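Local coordinates for malarial CLPB2 atpase/hsp101 protein (Plasmodium falciparum, PDB 4IRF) that is the N-terminal, probably cargo-binding domain of a ClpB-type AAA+ chaperone tied to protein unfolding and translocation, whose full-length form probably binds and hydrolyses ATP, at residues A[10-20]-A[110-118]; A[64-75]-A[126-134]. One frame throughout, in Å; residues are numbered along the deposited sequence.

Interaction 1 (A[10-20]-A[110-118])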
loop_
_atom_site.group_PDB
_atom_site.type_symbol
_atom_site.label_atom_id
_atom_site.label_comp_id
_atom_site.label_asym_id
_atom_site.label_seq_id
_atom_site.Cartn_x
_atom_site.Cartn_y
_atom_site.Cartn_z
ATOM N N GLY A 10 -7.052 -17.289 7.003
ATOM C CA GLY A 10 -5.718 -16.739 6.653
ATOM C C GLY A 10 -5.171 -15.477 7.394
ATOM O O GLY A 10 -5.969 -14.701 7.777
ATOM N N LYS A 11 -3.876 -15.300 7.586
ATOM C CA LYS A 11 -3.382 -14.136 8.338
ATOM C C LYS A 11 -3.643 -12.766 7.641
ATOM O O LYS A 11 -3.711 -11.765 8.284
ATOM C CB LYS A 11 -1.925 -14.318 8.741
ATOM C CG LYS A 11 -0.976 -13.206 8.552
ATOM C CD LYS A 11 -0.377 -12.762 9.872
ATOM C CE LYS A 11 0.919 -13.485 10.192
ATOM N NZ LYS A 11 1.721 -12.889 11.310
ATOM N N TYR A 12 -3.794 -12.770 6.347
ATOM C CA TYR A 12 -4.116 -11.569 5.630
ATOM C C TYR A 12 -5.537 -11.567 5.304
ATOM O O TYR A 12 -5.972 -12.508 4.816
ATOM C CB TYR A 12 -3.358 -11.542 4.332
ATOM C CG TYR A 12 -1.969 -11.164 4.558
ATOM C CD1 TYR A 12 -1.143 -11.964 5.209
ATOM C CD2 TYR A 12 -1.539 -9.965 4.189
ATOM C CE1 TYR A 12 0.133 -11.608 5.442
ATOM C CE2 TYR A 12 -0.307 -9.578 4.418
ATOM C CZ TYR A 12 0.545 -10.427 5.059
ATOM O OH TYR A 12 1.800 -10.074 5.209
ATOM N N LEU A 13 -6.210 -10.443 5.502
ATOM C CA LEU A 13 -7.568 -10.339 5.041
ATOM C C LEU A 13 -7.674 -10.391 3.526
ATOM O O LEU A 13 -6.781 -10.070 2.833
ATOM C CB LEU A 13 -8.226 -9.081 5.516
ATOM C CG LEU A 13 -8.359 -8.888 7.002
ATOM C CD1 LEU A 13 -8.952 -7.555 7.311
ATOM C CD2 LEU A 13 -9.167 -9.977 7.603
ATOM N N ASN A 14 -8.834 -10.772 3.061
ATOM C CA ASN A 14 -9.100 -10.779 1.646
ATOM C C ASN A 14 -8.819 -9.466 0.989
ATOM O O ASN A 14 -8.327 -9.421 -0.062
ATOM C CB ASN A 14 -10.526 -11.036 1.360
ATOM C CG ASN A 14 -10.789 -12.379 0.821
ATOM O OD1 ASN A 14 -10.681 -12.666 -0.411
ATOM N ND2 ASN A 14 -11.236 -13.201 1.690
ATOM N N ARG A 15 -9.303 -8.405 1.592
ATOM C CA ARG A 15 -9.127 -7.100 0.981
ATOM C C ARG A 15 -7.675 -6.717 0.898
ATOM O O ARG A 15 -7.290 -5.971 0.005
ATOM C CB ARG A 15 -9.962 -6.023 1.694
ATOM C CG ARG A 15 -9.733 -5.881 3.207
ATOM C CD ARG A 15 -10.587 -4.711 3.719
ATOM N NE ARG A 15 -10.531 -4.475 5.164
ATOM C CZ ARG A 15 -11.610 -4.475 5.951
ATOM N NH1 ARG A 15 -12.803 -4.691 5.420
ATOM N NH2 ARG A 15 -11.502 -4.243 7.256
ATOM N N THR A 16 -6.854 -7.256 1.798
ATOM C CA THR A 16 -5.433 -6.944 1.783
ATOM C C THR A 16 -4.782 -7.690 0.618
ATOM O O THR A 16 -4.016 -7.113 -0.172
ATOM C CB THR A 16 -4.789 -7.355 3.130
ATOM O OG1 THR A 16 -5.441 -6.647 4.197
ATOM C CG2 THR A 16 -3.332 -7.061 3.144
ATOM N N ILE A 17 -5.133 -8.966 0.492
ATOM C CA ILE A 17 -4.625 -9.810 -0.598
ATOM C C ILE A 17 -5.064 -9.224 -1.949
ATOM O O ILE A 17 -4.285 -9.184 -2.886
ATOM C CB ILE A 17 -5.214 -11.217 -0.480
ATOM C CG1 ILE A 17 -4.677 -11.936 0.756
ATOM C CG2 ILE A 17 -4.863 -12.049 -1.701
ATOM C CD1 ILE A 17 -3.199 -12.085 0.748
ATOM N N ASN A 18 -6.313 -8.767 -2.039
ATOM C CA ASN A 18 -6.799 -8.176 -3.285
ATOM C C ASN A 18 -6.016 -6.931 -3.704
ATOM O O ASN A 18 -5.756 -6.715 -4.890
ATOM C CB ASN A 18 -8.299 -7.873 -3.201
ATOM C CG ASN A 18 -9.144 -9.142 -3.138
ATOM O OD1 ASN A 18 -8.707 -10.224 -3.561
ATOM N ND2 ASN A 18 -10.368 -9.013 -2.621
ATOM N N ILE A 19 -5.645 -6.111 -2.729
ATOM C CA ILE A 19 -4.778 -4.984 -2.995
ATOM C C ILE A 19 -3.423 -5.466 -3.533
ATOM O O ILE A 19 -2.903 -4.905 -4.498
ATOM C CB ILE A 19 -4.557 -4.099 -1.729
ATOM C CG1 ILE A 19 -5.782 -3.208 -1.521
ATOM C CG2 ILE A 19 -3.402 -3.161 -1.901
ATOM C CD1 ILE A 19 -5.920 -2.727 -0.110
ATOM N N LEU A 20 -2.842 -6.472 -2.881
ATOM C CA LEU A 20 -1.566 -7.017 -3.342
ATOM C C LEU A 20 -1.670 -7.563 -4.761
ATOM O O LEU A 20 -0.816 -7.290 -5.590
ATOM C CB LEU A 20 -1.092 -8.108 -2.398
ATOM C CG LEU A 20 -0.779 -7.629 -0.992
ATOM C CD1 LEU A 20 -0.452 -8.849 -0.110
ATOM C CD2 LEU A 20 0.396 -6.664 -1.016
ATOM N N PRO A 110 -5.399 -9.875 14.902
ATOM C CA PRO A 110 -5.026 -11.230 14.489
ATOM C C PRO A 110 -4.912 -11.347 12.965
ATOM O O PRO A 110 -4.358 -12.345 12.468
ATOM C CB PRO A 110 -6.179 -12.079 15.021
ATOM C CG PRO A 110 -7.357 -11.149 14.970
ATOM C CD PRO A 110 -6.828 -9.762 15.243
ATOM N N LYS A 111 -5.394 -10.336 12.240
ATOM C CA LYS A 111 -5.191 -10.276 10.790
ATOM C C LYS A 111 -4.520 -8.980 10.322
ATOM O O LYS A 111 -4.644 -7.921 10.971
ATOM C CB LYS A 111 -6.513 -10.428 10.045
ATOM C CG LYS A 111 -7.469 -11.455 10.609
ATOM C CD LYS A 111 -7.117 -12.861 10.163
ATOM C CE LYS A 111 -8.293 -13.801 10.438
ATOM N NZ LYS A 111 -7.950 -15.169 9.987
ATOM N N VAL A 112 -3.865 -9.058 9.159
ATOM C CA VAL A 112 -3.241 -7.906 8.547
ATOM C C VAL A 112 -4.272 -7.196 7.656
ATOM O O VAL A 112 -4.752 -7.761 6.689
ATOM C CB VAL A 112 -1.991 -8.304 7.725
ATOM C CG1 VAL A 112 -1.306 -7.072 7.171
ATOM C CG2 VAL A 112 -1.007 -9.088 8.601
ATOM N N ASP A 113 -4.634 -5.973 8.030
ATOM C CA ASP A 113 -5.632 -5.190 7.296
ATOM C C ASP A 113 -4.949 -4.090 6.494
ATOM O O ASP A 113 -3.729 -3.923 6.516
ATOM C CB ASP A 113 -6.663 -4.589 8.287
ATOM C CG ASP A 113 -8.025 -4.346 7.647
ATOM O OD1 ASP A 113 -8.091 -4.128 6.426
ATOM O OD2 ASP A 113 -9.041 -4.368 8.376
ATOM N N VAL A 114 -5.750 -3.308 5.786
ATOM C CA VAL A 114 -5.227 -2.245 4.946
ATOM C C VAL A 114 -4.414 -1.194 5.686
ATOM O O VAL A 114 -3.429 -0.707 5.154
ATOM C CB VAL A 114 -6.379 -1.584 4.138
ATOM C CG1 VAL A 114 -5.840 -0.574 3.173
ATOM C CG2 VAL A 114 -7.122 -2.643 3.371
ATOM N N GLU A 115 -4.820 -0.832 6.912
ATOM C CA GLU A 115 -4.062 0.166 7.667
ATOM C C GLU A 115 -2.670 -0.351 7.996
ATOM O O GLU A 115 -1.724 0.431 8.108
ATOM C CB GLU A 115 -4.753 0.472 8.996
ATOM C CG GLU A 115 -6.117 1.174 8.842
ATOM C CD GLU A 115 -7.287 0.222 8.618
ATOM O OE1 GLU A 115 -7.097 -0.981 8.307
ATOM O OE2 GLU A 115 -8.446 0.704 8.754
ATOM N N HIS A 116 -2.558 -1.653 8.218
ATOM C CA HIS A 116 -1.265 -2.250 8.573
ATOM C C HIS A 116 -0.345 -2.275 7.356
ATOM O O HIS A 116 0.845 -1.982 7.464
ATOM C CB HIS A 116 -1.484 -3.647 9.150
ATOM C CG HIS A 116 -2.421 -3.627 10.321
ATOM N ND1 HIS A 116 -3.628 -4.290 10.315
ATOM C CD2 HIS A 116 -2.356 -2.960 11.498
ATOM C CE1 HIS A 116 -4.254 -4.059 11.462
ATOM N NE2 HIS A 116 -3.504 -3.258 12.194
ATOM N N LEU A 117 -0.929 -2.555 6.201
ATOM C CA LEU A 117 -0.223 -2.474 4.935
ATOM C C LEU A 117 0.200 -1.035 4.704
ATOM O O LEU A 117 1.353 -0.759 4.308
ATOM C CB LEU A 117 -1.121 -3.009 3.811
ATOM C CG LEU A 117 -0.523 -3.109 2.433
ATOM C CD1 LEU A 117 0.742 -3.976 2.436
ATOM C CD2 LEU A 117 -1.564 -3.710 1.531
ATOM N N LEU A 118 -0.696 -0.085 5.012
ATOM C CA LEU A 118 -0.354 1.324 4.862
ATOM C C LEU A 118 0.882 1.666 5.708
ATOM O O LEU A 118 1.816 2.332 5.233
ATOM C CB LEU A 118 -1.568 2.224 5.204
ATOM C CG LEU A 118 -1.363 3.706 4.879
ATOM C CD1 LEU A 118 -1.614 3.984 3.420
ATOM C CD2 LEU A 118 -2.274 4.548 5.758
#
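Arg15 takes hold of Asp113 side-on with two nitrogens, one to each carboxylate oxygen. Its NE meets OD1 of Asp113 at 2.8 Å, almost straight at 175°. NH2 of Arg15 reaches the syn lone pair of Asp113 OD2 at 2.7 Å. Guanidinium and carboxylate are nearly coplanar. CG of Arg15 stands between the backbone N and the carbonyl carbon (chi1 55°), and from there the chain runs extended to NE, which brings the guanidinium up to the acid. Leu13 CD1 packs against the same carboxylate.

Beside this salt bridge the two backbone stretches leading into the helices are joined by a single beta bridge at Tyr12 and Val112. Val112 N donates to Lys11 O at 2.8 Å, and Leu13 N returns a longer bond to Val112 O. That carbonyl also accepts from Thr16 OG1 (2.8 Å), which reaches it from the opposite face to Leu13 N, so two donors fix it where the helices start. Val112 CB lies over one face of the Tyr12 ring, a CH-pi contact 4.0 Å from Val112 CB to the ring centroid. At the outer end, Lys111 NZ bonds to Gly10 O from above the carbonyl plane. Farther in, Ile19 CD1 meets Val114 CG2 at 3.7 Å, and Ile19 CG2 touches Leu117 CD2.

The second shell holds Asp113 in place: its OD1 also accepts from Val114 N, its own N donates to ND1 of His116 in the ring plane, and Lys148 forms a further salt bridge with OD2. Tyr12 OH bonds to Glu101 of helix 91-106, whose Ala100 touches Val112. The helical segments 14-20 and 114-118 run 45° apart, with helix 37-46 packed against Ile19 and Val114, and Tyr49 of helix 48-56 against Arg15.

Interaction 2 (A[64-75]-A[126-134])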
loop_
_atom_site.group_PDB
_atom_site.type_symbol
_atom_site.label_atom_id
_atom_site.label_comp_id
_atom_site.label_asym_id
_atom_site.label_seq_id
_atom_site.Cartn_x
_atom_site.Cartn_y
_atom_site.Cartn_z
ATOM N N LEU A 64 -3.473 12.736 -4.457
ATOM C CA LEU A 64 -2.707 11.529 -4.121
ATOM C C LEU A 64 -2.503 10.681 -5.374
ATOM O O LEU A 64 -1.388 10.263 -5.642
ATOM C CB LEU A 64 -3.404 10.707 -3.028
ATOM C CG LEU A 64 -2.741 9.363 -2.682
ATOM C CD1 LEU A 64 -1.334 9.544 -2.121
ATOM C CD2 LEU A 64 -3.615 8.569 -1.725
ATOM N N LYS A 65 -3.573 10.442 -6.137
ATOM C CA LYS A 65 -3.476 9.646 -7.381
ATOM C C LYS A 65 -2.500 10.275 -8.381
ATOM O O LYS A 65 -1.799 9.587 -9.123
ATOM C CB LYS A 65 -4.849 9.461 -8.042
ATOM C CG LYS A 65 -4.784 8.697 -9.367
ATOM C CD LYS A 65 -6.159 8.435 -9.970
ATOM C CE LYS A 65 -6.105 7.293 -10.995
ATOM N NZ LYS A 65 -5.054 7.480 -12.048
ATOM N N GLU A 66 -2.457 11.601 -8.383
ATOM C CA GLU A 66 -1.568 12.345 -9.261
ATOM C C GLU A 66 -0.097 12.162 -8.843
ATOM O O GLU A 66 0.791 11.958 -9.685
ATOM C CB GLU A 66 -2.035 13.810 -9.247
ATOM C CG GLU A 66 -1.070 14.879 -9.705
ATOM C CD GLU A 66 -1.694 16.261 -9.536
ATOM O OE1 GLU A 66 -2.688 16.553 -10.242
ATOM O OE2 GLU A 66 -1.219 17.034 -8.671
ATOM N N TYR A 67 0.172 12.186 -7.540
ATOM C CA TYR A 67 1.524 11.909 -7.059
ATOM C C TYR A 67 1.916 10.457 -7.386
ATOM O O TYR A 67 3.065 10.155 -7.724
ATOM C CB TYR A 67 1.601 12.110 -5.541
ATOM C CG TYR A 67 1.839 13.551 -5.095
ATOM C CD1 TYR A 67 3.014 14.213 -5.430
ATOM C CD2 TYR A 67 0.915 14.215 -4.303
ATOM C CE1 TYR A 67 3.251 15.523 -5.013
ATOM C CE2 TYR A 67 1.133 15.529 -3.878
ATOM C CZ TYR A 67 2.304 16.174 -4.234
ATOM O OH TYR A 67 2.537 17.475 -3.822
ATOM N N ILE A 68 0.956 9.560 -7.237
ATOM C CA ILE A 68 1.248 8.129 -7.420
ATOM C C ILE A 68 1.590 7.867 -8.885
ATOM O O ILE A 68 2.582 7.190 -9.189
ATOM C CB ILE A 68 0.080 7.237 -6.973
ATOM C CG1 ILE A 68 -0.071 7.319 -5.446
ATOM C CG2 ILE A 68 0.336 5.777 -7.400
ATOM C CD1 ILE A 68 -1.316 6.695 -4.917
ATOM N N ASP A 69 0.784 8.436 -9.780
ATOM C CA ASP A 69 0.977 8.239 -11.215
ATOM C C ASP A 69 2.291 8.831 -11.706
ATOM O O ASP A 69 2.977 8.233 -12.540
ATOM C CB ASP A 69 -0.234 8.750 -12.006
ATOM C CG ASP A 69 -1.486 7.940 -11.735
ATOM O OD1 ASP A 69 -1.374 6.800 -11.231
ATOM O OD2 ASP A 69 -2.592 8.428 -12.024
ATOM N N ILE A 70 2.667 9.990 -11.177
ATOM C CA ILE A 70 3.982 10.553 -11.473
ATOM C C ILE A 70 5.124 9.608 -11.067
ATOM O O ILE A 70 6.054 9.375 -11.842
ATOM C CB ILE A 70 4.158 11.952 -10.832
ATOM C CG1 ILE A 70 3.353 12.986 -11.626
ATOM C CG2 ILE A 70 5.626 12.334 -10.745
ATOM C CD1 ILE A 70 2.942 14.226 -10.803
ATOM N N ALA A 71 5.026 9.032 -9.871
ATOM C CA ALA A 71 6.032 8.106 -9.368
ATOM C C ALA A 71 6.029 6.776 -10.132
ATOM O O ALA A 71 7.094 6.195 -10.350
ATOM C CB ALA A 71 5.817 7.851 -7.878
ATOM N N LEU A 72 4.842 6.296 -10.505
ATOM C CA LEU A 72 4.729 5.096 -11.334
ATOM C C LEU A 72 5.456 5.293 -12.656
ATOM O O LEU A 72 6.145 4.392 -13.127
ATOM C CB LEU A 72 3.287 4.713 -11.609
ATOM C CG LEU A 72 2.493 4.172 -10.417
ATOM C CD1 LEU A 72 1.046 3.950 -10.768
ATOM C CD2 LEU A 72 3.159 2.856 -9.951
ATOM N N GLU A 73 5.327 6.474 -13.252
ATOM C CA GLU A 73 5.922 6.681 -14.577
ATOM C C GLU A 73 7.425 6.849 -14.469
ATOM O O GLU A 73 8.174 6.268 -15.252
ATOM C CB GLU A 73 5.284 7.863 -15.318
ATOM C CG GLU A 73 4.151 7.478 -16.274
ATOM C CD GLU A 73 4.569 6.469 -17.340
ATOM O OE1 GLU A 73 5.762 6.417 -17.690
ATOM O OE2 GLU A 73 3.686 5.724 -17.825
ATOM N N GLN A 74 7.862 7.592 -13.462
ATOM C CA GLN A 74 9.292 7.776 -13.202
ATOM C C GLN A 74 10.032 6.461 -12.999
ATOM O O GLN A 74 11.207 6.329 -13.357
ATOM C CB GLN A 74 9.498 8.623 -11.955
ATOM C CG GLN A 74 9.089 10.065 -12.082
ATOM C CD GLN A 74 9.560 10.862 -10.883
ATOM O OE1 GLN A 74 9.338 10.468 -9.728
ATOM N NE2 GLN A 74 10.242 11.970 -11.143
ATOM N N THR A 75 9.352 5.491 -12.400
ATOM C CA THR A 75 9.986 4.222 -12.060
ATOM C C THR A 75 9.651 3.108 -13.036
ATOM O O THR A 75 10.002 1.950 -12.771
ATOM C CB THR A 75 9.627 3.783 -10.616
ATOM O OG1 THR A 75 8.209 3.625 -10.506
ATOM C CG2 THR A 75 10.100 4.836 -9.623
ATOM N N LEU A 126 10.190 6.162 -1.634
ATOM C CA LEU A 126 9.349 6.784 -2.647
ATOM C C LEU A 126 7.935 6.989 -2.119
ATOM O O LEU A 126 7.345 8.074 -2.280
ATOM C CB LEU A 126 9.317 5.904 -3.909
ATOM C CG LEU A 126 8.428 6.365 -5.066
ATOM C CD1 LEU A 126 8.783 7.803 -5.437
ATOM C CD2 LEU A 126 8.650 5.436 -6.262
ATOM N N VAL A 127 7.389 5.954 -1.482
ATOM C CA VAL A 127 6.026 6.039 -0.957
ATOM C C VAL A 127 6.015 7.054 0.167
ATOM O O VAL A 127 5.083 7.860 0.266
ATOM C CB VAL A 127 5.519 4.698 -0.413
ATOM C CG1 VAL A 127 4.275 4.905 0.452
ATOM C CG2 VAL A 127 5.244 3.706 -1.558
ATOM N N ASN A 128 7.055 7.058 1.002
ATOM C CA ASN A 128 7.037 7.980 2.120
ATOM C C ASN A 128 7.156 9.448 1.689
ATOM O O ASN A 128 6.602 10.322 2.347
ATOM C CB ASN A 128 8.086 7.661 3.162
ATOM C CG ASN A 128 7.683 8.165 4.509
ATOM O OD1 ASN A 128 6.635 7.775 5.024
ATOM N ND2 ASN A 128 8.472 9.062 5.074
ATOM N N GLU A 129 7.860 9.701 0.589
ATOM C CA GLU A 129 7.917 11.060 0.020
ATOM C C GLU A 129 6.498 11.487 -0.313
ATOM O O GLU A 129 6.032 12.581 0.057
ATOM C CB GLU A 129 8.841 11.079 -1.212
ATOM C CG GLU A 129 10.339 11.049 -0.808
ATOM C CD GLU A 129 11.320 10.705 -1.942
ATOM O OE1 GLU A 129 10.899 10.454 -3.097
ATOM O OE2 GLU A 129 12.543 10.686 -1.662
ATOM N N ILE A 130 5.774 10.593 -0.961
ATOM C CA ILE A 130 4.404 10.899 -1.356
ATOM C C ILE A 130 3.523 11.192 -0.144
ATOM O O ILE A 130 2.823 12.212 -0.114
ATOM C CB ILE A 130 3.795 9.771 -2.188
ATOM C CG1 ILE A 130 4.499 9.712 -3.561
ATOM C CG2 ILE A 130 2.285 9.963 -2.323
ATOM C CD1 ILE A 130 4.148 8.506 -4.390
ATOM N N PHE A 131 3.542 10.294 0.843
ATOM C CA PHE A 131 2.785 10.512 2.082
ATOM C C PHE A 131 3.093 11.877 2.696
ATOM O O PHE A 131 2.181 12.585 3.121
ATOM C CB PHE A 131 3.082 9.404 3.104
ATOM C CG PHE A 131 2.434 8.069 2.784
ATOM C CD1 PHE A 131 1.560 7.944 1.722
ATOM C CD2 PHE A 131 2.701 6.940 3.556
ATOM C CE1 PHE A 131 0.967 6.715 1.420
ATOM C CE2 PHE A 131 2.084 5.695 3.283
ATOM C CZ PHE A 131 1.220 5.590 2.205
ATOM N N ASN A 132 4.366 12.258 2.737
ATOM C CA ASN A 132 4.735 13.503 3.402
ATOM C C ASN A 132 4.242 14.717 2.622
ATOM O O ASN A 132 4.067 15.800 3.183
ATOM C CB ASN A 132 6.239 13.565 3.677
ATOM C CG ASN A 132 6.622 12.946 5.021
ATOM O OD1 ASN A 132 5.875 13.029 6.006
ATOM N ND2 ASN A 132 7.799 12.327 5.066
ATOM N N GLU A 133 3.975 14.521 1.337
ATOM C CA GLU A 133 3.485 15.606 0.492
ATOM C C GLU A 133 1.972 15.765 0.518
ATOM O O GLU A 133 1.440 16.823 0.157
ATOM C CB GLU A 133 3.975 15.446 -0.948
ATOM C CG GLU A 133 5.404 15.914 -1.152
ATOM C CD GLU A 133 5.669 17.286 -0.545
ATOM O OE1 GLU A 133 4.772 18.167 -0.573
ATOM O OE2 GLU A 133 6.791 17.493 -0.037
ATOM N N VAL A 134 1.269 14.722 0.903
ATOM C CA VAL A 134 -0.129 14.828 1.131
ATOM C C VAL A 134 -0.402 14.915 2.623
ATOM O O VAL A 134 -1.490 14.704 3.066
ATOM C CB VAL A 134 -0.940 13.684 0.514
ATOM C CG1 VAL A 134 -0.920 13.753 -0.974
ATOM C CG2 VAL A 134 -0.439 12.334 0.977
#
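A knob-into-hole contact joins helices 61-74 and 125-133 of the mostly helical Clp N-terminal domain: the side chain of Ile130 enters a hole formed by Leu64, Tyr67, Ile68 and Ala71. The helical segments run close to antiparallel, 154° between their directions, with axes 10.2 Å apart.

Ile130 reaches its hole with two branches. CG2, placed beside the carbonyl carbon and anti to the backbone N, meets Leu64 CD1 at 3.6 Å, the two side chains crossing at about a right angle, and also touches Tyr67 CB. CD1, at the end of the other branch, comes to 3.9 Å from Ala71 CB and lies near Tyr67 O. The same Ala71 methyl, CB, also packs against Leu126 CD1 at 3.8 Å.

Where helix 125-133 ends, the Tyr67 ring takes over. Glu133 CB lies over one of its faces, a CH-pi contact 4.2 Å from that carbon to the ring centroid and 28° off the normal, and Val134 CG1 approaches obliquely at 3.8 Å from Tyr67 CD2. Here the interface comes to the surface, Tyr67 being partly exposed, whereas Leu64 and Ile68 are buried, Ile68 also packing on Ser42 and Ala45 of helix 37-46. Phe131 packs on Leu118 of helix 114-121.

At the other end of the interface, Thr75 leaves helix 61-74 and its OG1 bonds back to Ala71 O, which also accepts from Thr75 N. This bond fixes the side chain with CG2 beside the backbone N, and that methyl meets Leu126 CD2 tip to tip at 3.7 Å.

Interactions 1 and 2 lie on opposite sides of the domain's centre, about 21 Å apart between their centres, and both are partly buried. Their segments alternate along the chain, and helices 114-121 and 125-133, one from each, are consecutive. Leu118 CD1 and Phe131 CZ, 3.5 Å apart, bring the two together, while helix 37-46 packs on both. The chemistry differs: 10-20 with 110-118 combines a salt bridge and backbone bonds with apolar packing where two helices begin, whereas 64-75 with 126-134 is apolar packing along helix flanks, with no polar bond between the two segments.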